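RNA polymerase II subunit B1 CTD phosphatase RTR1 (Saccharomyces cerevisiae, PDB 5C2Y) removes phosphate from serines in the C-terminal repeats of RNA polymerase II and regulates the polymerase during the transition between phosphorylation states. Local coordinates at residues 44-49 with 75-80; 122-127 with 162-167. One frame throughout, in Å; residues are numbered along the deposited sequence.

Contact 1: 44-49 with 75-80. With ZN (zinc ion), chain C.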
loop_
_atom_site.group_PDB
_atom_site.type_symbol
_atom_site.label_atom_id
_atom_site.label_comp_id
_atom_site.label_asym_id
_atom_site.label_seq_id
_atom_site.Cartn_x
_atom_site.Cartn_y
_atom_site.Cartn_z
ATOM N N ASP A 44 6.853 -6.768 6.847
ATOM C CA ASP A 44 8.076 -7.493 6.535
ATOM C C ASP A 44 7.893 -8.410 5.347
ATOM O O ASP A 44 8.835 -9.068 4.918
ATOM C CB ASP A 44 8.539 -8.309 7.729
ATOM C CG ASP A 44 10.047 -8.409 7.803
ATOM O OD1 ASP A 44 10.723 -7.364 7.692
ATOM O OD2 ASP A 44 10.569 -9.532 7.967
ATOM N N SER A 45 6.673 -8.463 4.832
ATOM C CA SER A 45 6.360 -9.282 3.686
ATOM C C SER A 45 5.609 -8.430 2.674
ATOM O O SER A 45 5.302 -7.265 2.927
ATOM C CB SER A 45 5.544 -10.511 4.092
ATOM O OG SER A 45 4.320 -10.156 4.713
ATOM N N GLU A 46 5.318 -9.007 1.522
ATOM C CA GLU A 46 4.804 -8.223 0.425
ATOM C C GLU A 46 3.429 -8.724 -0.029
ATOM O O GLU A 46 3.016 -9.840 0.297
ATOM C CB GLU A 46 5.808 -8.255 -0.730
ATOM C CG GLU A 46 6.175 -9.671 -1.110
ATOM C CD GLU A 46 7.087 -9.765 -2.329
ATOM O OE1 GLU A 46 8.318 -9.913 -2.141
ATOM O OE2 GLU A 46 6.572 -9.702 -3.475
ATOM N N CYS A 47 2.718 -7.878 -0.764
ATOM C CA CYS A 47 1.492 -8.286 -1.421
ATOM C C CYS A 47 1.748 -9.330 -2.470
ATOM O O CYS A 47 2.706 -9.224 -3.247
ATOM C CB CYS A 47 0.816 -7.105 -2.093
ATOM S SG CYS A 47 -0.183 -6.148 -1.022
ATOM N N LYS A 48 0.861 -10.315 -2.526
ATOM C CA LYS A 48 0.937 -11.353 -3.542
ATOM C C LYS A 48 0.793 -10.724 -4.942
ATOM O O LYS A 48 1.499 -11.094 -5.871
ATOM C CB LYS A 48 -0.134 -12.423 -3.270
ATOM C CG LYS A 48 -0.189 -13.571 -4.261
ATOM C CD LYS A 48 1.028 -14.464 -4.171
ATOM C CE LYS A 48 0.974 -15.575 -5.209
ATOM N NZ LYS A 48 2.328 -16.033 -5.645
ATOM N N ASP A 49 -0.074 -9.726 -5.067
ATOM C CA ASP A 49 -0.437 -9.214 -6.374
ATOM C C ASP A 49 -1.196 -7.883 -6.341
ATOM O O ASP A 49 -1.546 -7.368 -5.280
ATOM C CB ASP A 49 -1.289 -10.248 -7.086
ATOM C CG ASP A 49 -2.497 -10.663 -6.269
ATOM O OD1 ASP A 49 -2.875 -9.929 -5.322
ATOM O OD2 ASP A 49 -3.086 -11.716 -6.590
ATOM N N ASN A 75 12.100 -2.226 8.497
ATOM C CA ASN A 75 12.403 -3.621 8.268
ATOM C C ASN A 75 13.200 -3.816 6.994
ATOM O O ASN A 75 13.169 -4.897 6.402
ATOM C CB ASN A 75 11.125 -4.438 8.175
ATOM C CG ASN A 75 10.386 -4.516 9.487
ATOM O OD1 ASN A 75 10.609 -5.430 10.281
ATOM N ND2 ASN A 75 9.478 -3.581 9.709
ATOM N N LYS A 76 13.878 -2.758 6.559
ATOM C CA LYS A 76 14.753 -2.820 5.393
ATOM C C LYS A 76 14.052 -3.299 4.123
ATOM O O LYS A 76 14.596 -4.144 3.417
ATOM C CB LYS A 76 15.945 -3.741 5.681
ATOM C CG LYS A 76 16.787 -3.342 6.882
ATOM C CD LYS A 76 17.721 -4.485 7.255
ATOM C CE LYS A 76 18.736 -4.091 8.335
ATOM N NZ LYS A 76 19.563 -5.251 8.821
ATOM N N ARG A 77 12.856 -2.773 3.831
ATOM C CA ARG A 77 12.121 -3.154 2.620
ATOM C C ARG A 77 11.687 -1.945 1.818
ATOM O O ARG A 77 11.395 -0.903 2.386
ATOM C CB ARG A 77 10.898 -3.988 2.971
ATOM C CG ARG A 77 11.200 -5.087 3.947
ATOM C CD ARG A 77 10.075 -6.075 4.004
ATOM N NE ARG A 77 9.947 -6.769 2.732
ATOM C CZ ARG A 77 10.406 -7.995 2.499
ATOM N NH1 ARG A 77 11.007 -8.679 3.469
ATOM N NH2 ARG A 77 10.245 -8.540 1.297
ATOM N N CYS A 78 11.669 -2.082 0.495
ATOM C CA CYS A 78 11.115 -1.058 -0.400
ATOM C C CYS A 78 9.744 -0.596 0.100
ATOM O O CYS A 78 8.947 -1.389 0.590
ATOM C CB CYS A 78 11.009 -1.615 -1.818
ATOM S SG CYS A 78 10.512 -0.450 -3.098
ATOM N N GLY A 79 9.466 0.691 0.007
ATOM C CA GLY A 79 8.229 1.205 0.571
ATOM C C GLY A 79 6.975 0.627 -0.050
ATOM O O GLY A 79 5.953 0.472 0.633
ATOM N N TYR A 80 7.047 0.303 -1.343
ATOM C CA TYR A 80 5.887 -0.165 -2.102
ATOM C C TYR A 80 5.543 -1.592 -1.690
ATOM O O TYR A 80 6.411 -2.461 -1.727
ATOM C CB TYR A 80 6.191 -0.081 -3.600
ATOM C CG TYR A 80 5.011 -0.209 -4.558
ATOM C CD1 TYR A 80 3.842 0.510 -4.362
ATOM C CD2 TYR A 80 5.102 -1.002 -5.689
ATOM C CE1 TYR A 80 2.794 0.426 -5.255
ATOM C CE2 TYR A 80 4.062 -1.100 -6.581
ATOM C CZ TYR A 80 2.912 -0.385 -6.361
ATOM O OH TYR A 80 1.881 -0.488 -7.263
HETATM ZN ZN ZN C . 10.878 -1.882 -4.946
#

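Contact 2: 122-127 with 162-167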
loop_
_atom_site.group_PDB
_atom_site.type_symbol
_atom_site.label_atom_id
_atom_site.label_comp_id
_atom_site.label_asym_id
_atom_site.label_seq_id
_atom_site.Cartn_x
_atom_site.Cartn_y
_atom_site.Cartn_z
ATOM N N PHE A 122 8.996 4.275 -6.228
ATOM C CA PHE A 122 8.591 5.525 -5.584
ATOM C C PHE A 122 7.310 6.068 -6.208
ATOM O O PHE A 122 6.385 6.470 -5.503
ATOM C CB PHE A 122 9.691 6.592 -5.679
ATOM C CG PHE A 122 9.181 7.992 -5.490
ATOM C CD1 PHE A 122 8.756 8.427 -4.256
ATOM C CD2 PHE A 122 9.079 8.859 -6.560
ATOM C CE1 PHE A 122 8.255 9.721 -4.086
ATOM C CE2 PHE A 122 8.576 10.152 -6.398
ATOM C CZ PHE A 122 8.162 10.578 -5.161
ATOM N N ARG A 123 7.271 6.088 -7.538
ATOM C CA ARG A 123 6.111 6.559 -8.296
ATOM C C ARG A 123 4.874 5.709 -8.095
ATOM O O ARG A 123 3.786 6.233 -7.876
ATOM C CB ARG A 123 6.424 6.576 -9.769
ATOM C CG ARG A 123 7.633 7.374 -10.141
ATOM C CD ARG A 123 7.861 7.197 -11.619
ATOM N NE ARG A 123 8.310 8.433 -12.230
ATOM C CZ ARG A 123 8.048 8.800 -13.479
ATOM N NH1 ARG A 123 7.336 8.010 -14.276
ATOM N NH2 ARG A 123 8.520 9.966 -13.930
ATOM N N CYS A 124 5.032 4.398 -8.223
ATOM C CA CYS A 124 3.941 3.484 -7.955
ATOM C C CYS A 124 3.370 3.696 -6.547
ATOM O O CYS A 124 2.151 3.742 -6.356
ATOM C CB CYS A 124 4.407 2.035 -8.135
ATOM S SG CYS A 124 4.667 1.574 -9.853
ATOM N N SER A 125 4.248 3.844 -5.566
ATOM C CA SER A 125 3.816 3.999 -4.187
ATOM C C SER A 125 3.066 5.300 -3.981
ATOM O O SER A 125 2.113 5.355 -3.204
ATOM C CB SER A 125 5.012 3.944 -3.244
ATOM O OG SER A 125 4.601 4.021 -1.892
ATOM N N GLN A 126 3.491 6.348 -4.669
ATOM C CA GLN A 126 2.912 7.664 -4.444
ATOM C C GLN A 126 1.622 7.850 -5.244
ATOM O O GLN A 126 0.665 8.464 -4.768
ATOM C CB GLN A 126 3.946 8.745 -4.781
ATOM C CG GLN A 126 3.406 10.152 -4.848
ATOM C CD GLN A 126 4.480 11.196 -4.619
ATOM O OE1 GLN A 126 4.975 11.819 -5.560
ATOM N NE2 GLN A 126 4.842 11.397 -3.356
ATOM N N PHE A 127 1.612 7.318 -6.463
ATOM C CA PHE A 127 0.432 7.239 -7.319
ATOM C C PHE A 127 -0.709 6.537 -6.591
ATOM O O PHE A 127 -1.866 6.970 -6.624
ATOM C CB PHE A 127 0.806 6.494 -8.593
ATOM C CG PHE A 127 -0.244 6.516 -9.663
ATOM C CD1 PHE A 127 -1.228 5.530 -9.719
ATOM C CD2 PHE A 127 -0.225 7.498 -10.648
ATOM C CE1 PHE A 127 -2.188 5.540 -10.726
ATOM C CE2 PHE A 127 -1.174 7.511 -11.660
ATOM C CZ PHE A 127 -2.153 6.531 -11.703
ATOM N N LEU A 162 -3.676 1.300 -10.110
ATOM C CA LEU A 162 -2.235 1.248 -9.913
ATOM C C LEU A 162 -1.531 1.945 -11.061
ATOM O O LEU A 162 -2.038 1.972 -12.177
ATOM C CB LEU A 162 -1.738 -0.197 -9.793
ATOM C CG LEU A 162 -2.368 -1.039 -8.690
ATOM C CD1 LEU A 162 -1.478 -2.219 -8.393
ATOM C CD2 LEU A 162 -2.595 -0.198 -7.450
ATOM N N PHE A 163 -0.358 2.504 -10.784
ATOM C CA PHE A 163 0.370 3.242 -11.800
ATOM C C PHE A 163 0.654 2.301 -12.943
ATOM O O PHE A 163 0.471 2.650 -14.113
ATOM C CB PHE A 163 1.655 3.834 -11.234
ATOM C CG PHE A 163 2.448 4.637 -12.222
ATOM C CD1 PHE A 163 1.823 5.427 -13.160
ATOM C CD2 PHE A 163 3.832 4.629 -12.187
ATOM C CE1 PHE A 163 2.571 6.172 -14.059
ATOM C CE2 PHE A 163 4.576 5.372 -13.077
ATOM C CZ PHE A 163 3.948 6.141 -14.007
ATOM N N GLU A 164 1.049 1.083 -12.603
ATOM C CA GLU A 164 1.458 0.146 -13.632
ATOM C C GLU A 164 0.257 -0.374 -14.423
ATOM O O GLU A 164 0.432 -0.982 -15.462
ATOM C CB GLU A 164 2.281 -1.005 -13.024
ATOM C CG GLU A 164 1.644 -1.722 -11.855
ATOM C CD GLU A 164 1.852 -1.039 -10.505
ATOM O OE1 GLU A 164 2.465 -1.661 -9.606
ATOM O OE2 GLU A 164 1.367 0.103 -10.335
ATOM N N GLU A 165 -0.961 -0.097 -13.964
ATOM C CA GLU A 165 -2.145 -0.369 -14.778
ATOM C C GLU A 165 -2.265 0.660 -15.888
ATOM O O GLU A 165 -2.717 0.347 -16.981
ATOM C CB GLU A 165 -3.424 -0.357 -13.943
ATOM C CG GLU A 165 -3.508 -1.446 -12.903
ATOM C CD GLU A 165 -4.831 -1.441 -12.124
ATOM O OE1 GLU A 165 -5.533 -0.415 -12.123
ATOM O OE2 GLU A 165 -5.159 -2.469 -11.491
ATOM N N LEU A 166 -1.882 1.902 -15.612
ATOM C CA LEU A 166 -1.955 2.923 -16.650
ATOM C C LEU A 166 -0.842 2.738 -17.684
ATOM O O LEU A 166 -1.074 2.842 -18.879
ATOM C CB LEU A 166 -1.897 4.330 -16.047
ATOM C CG LEU A 166 -3.156 4.829 -15.321
ATOM C CD1 LEU A 166 -3.051 6.319 -15.100
ATOM C CD2 LEU A 166 -4.466 4.480 -16.029
ATOM N N LEU A 167 0.371 2.468 -17.225
ATOM C CA LEU A 167 1.467 2.171 -18.130
ATOM C C LEU A 167 1.118 1.085 -19.141
ATOM O O LEU A 167 1.292 1.266 -20.346
ATOM C CB LEU A 167 2.688 1.743 -17.330
ATOM C CG LEU A 167 3.232 2.829 -16.417
ATOM C CD1 LEU A 167 4.581 2.383 -15.922
ATOM C CD2 LEU A 167 3.331 4.158 -17.163
#

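Contact 1: 44-49 with 75-80
With CG beside the backbone N (chi1 -47°) and a bend at chi3 (66°), Arg77 brings its guanidinium to the backbone of Asp44. The contact joins the loop after helix 28-42 to the zinc-binding loop of the predicted RTR1-type zinc finger. Helix 62-74 ends just before 75-80 in a Schellman motif. Lys76, with positive phi, is its C-prime residue, and Arg77 N turns back to Arg72 O.

Asp44 O lies over one guanidinium face, 3.1 Å from Arg77 CZ. Its angles to Arg77 NE and NH1 are too poor for a hydrogen bond. Ser45 N lies over a face as well, set toward the rim. Glu46 comes to the guanidinium edge, its carboxylate plane turned 62° away. Its OE1 stays 4.2 Å from Arg77 NH2, so the attraction is looser than a salt bridge.

Asp44 also crosses Asn75 at about a right angle. Its OD1 is 3.4 Å from Asn75 CG. It also faces Asn75 OD1, but both are acceptors and no hydrogen bond forms between them. Asn75 ND2 hydrogen-bonds back to Glu71 O in helix 62-74. One residue beyond Arg77, Cys78 joins Cys83, Cys117 and His121 around the zinc ion, its SG 2.4 Å from the metal.

Contact 2: 122-127 with 162-167
Arg123 lies along the rim of the Phe163 ring, near the start of the contact between helix 119-129 of the predicted RTR1-type zinc finger and the first turn of helix 163-170. The two helix segments run at 110° to each other, with axes 10.1 Å apart. Arg123 CB and CD touch Phe163 CE2. Its NH1 reaches the ring edge, 3.9 Å from Phe163 CZ, so the charge is not stacked on the ring face.

Cys124 comes next. Its SG approaches the same ring at the edge, 3.9 Å from Phe163 CD2, as a sulfur-aromatic contact. The sulfur also lies 3.6 Å from Glu164 OE2. The other oxygen of that carboxylate, OE1, has Tyr80 as its polar partner.

Within 122-127, Phe127 has the broadest contact. Its CG stands anti to the backbone N (chi1 -171°), which carries the ring out over the start of helix 163-170. Phe163 CA sits over one face in a CH-pi contact, 3.8 Å from the ring centroid. The two aromatic rings meet obliquely, planes 36° apart. At the far end of the ring, Phe127 CZ touches Leu166 CD1 at 3.5 Å. With an alanine here, Phe163 CA and Leu166 CD1 would probably lose their aromatic cover and a gap would open between the helices.

Behind the interface, Leu167 CG lies over a face of the Phe163 ring. No hydrogen bond crosses between the segments, so they are held by ring, sulfur and methyl contacts, which depend on shape more than on bond direction.

How the contacts relate
Tyr80 joins the two contacts, whose centres are 15 Å apart. It closes segment 75-80 of contact 1, and its ring enters contact 2. Tyr80 OH lies 2.7 Å from Glu164 OE1, a probable hydrogen bond. Tyr80 CZ packs 3.4 Å from Cys124 CB, and Tyr80 CD1 lies 3.5 Å from Ser125 CA. Contact 1 holds a zinc ligand, Cys78. Contact 2 lies nearby, on the helix that carries the ligand His121, just before 122-127. The nearest Cys124 side-chain atom is about 8 Å from the zinc ion. One tyrosine of the zinc-binding loop thus packs on helix 119-129 while its hydroxyl meets helix 163-170.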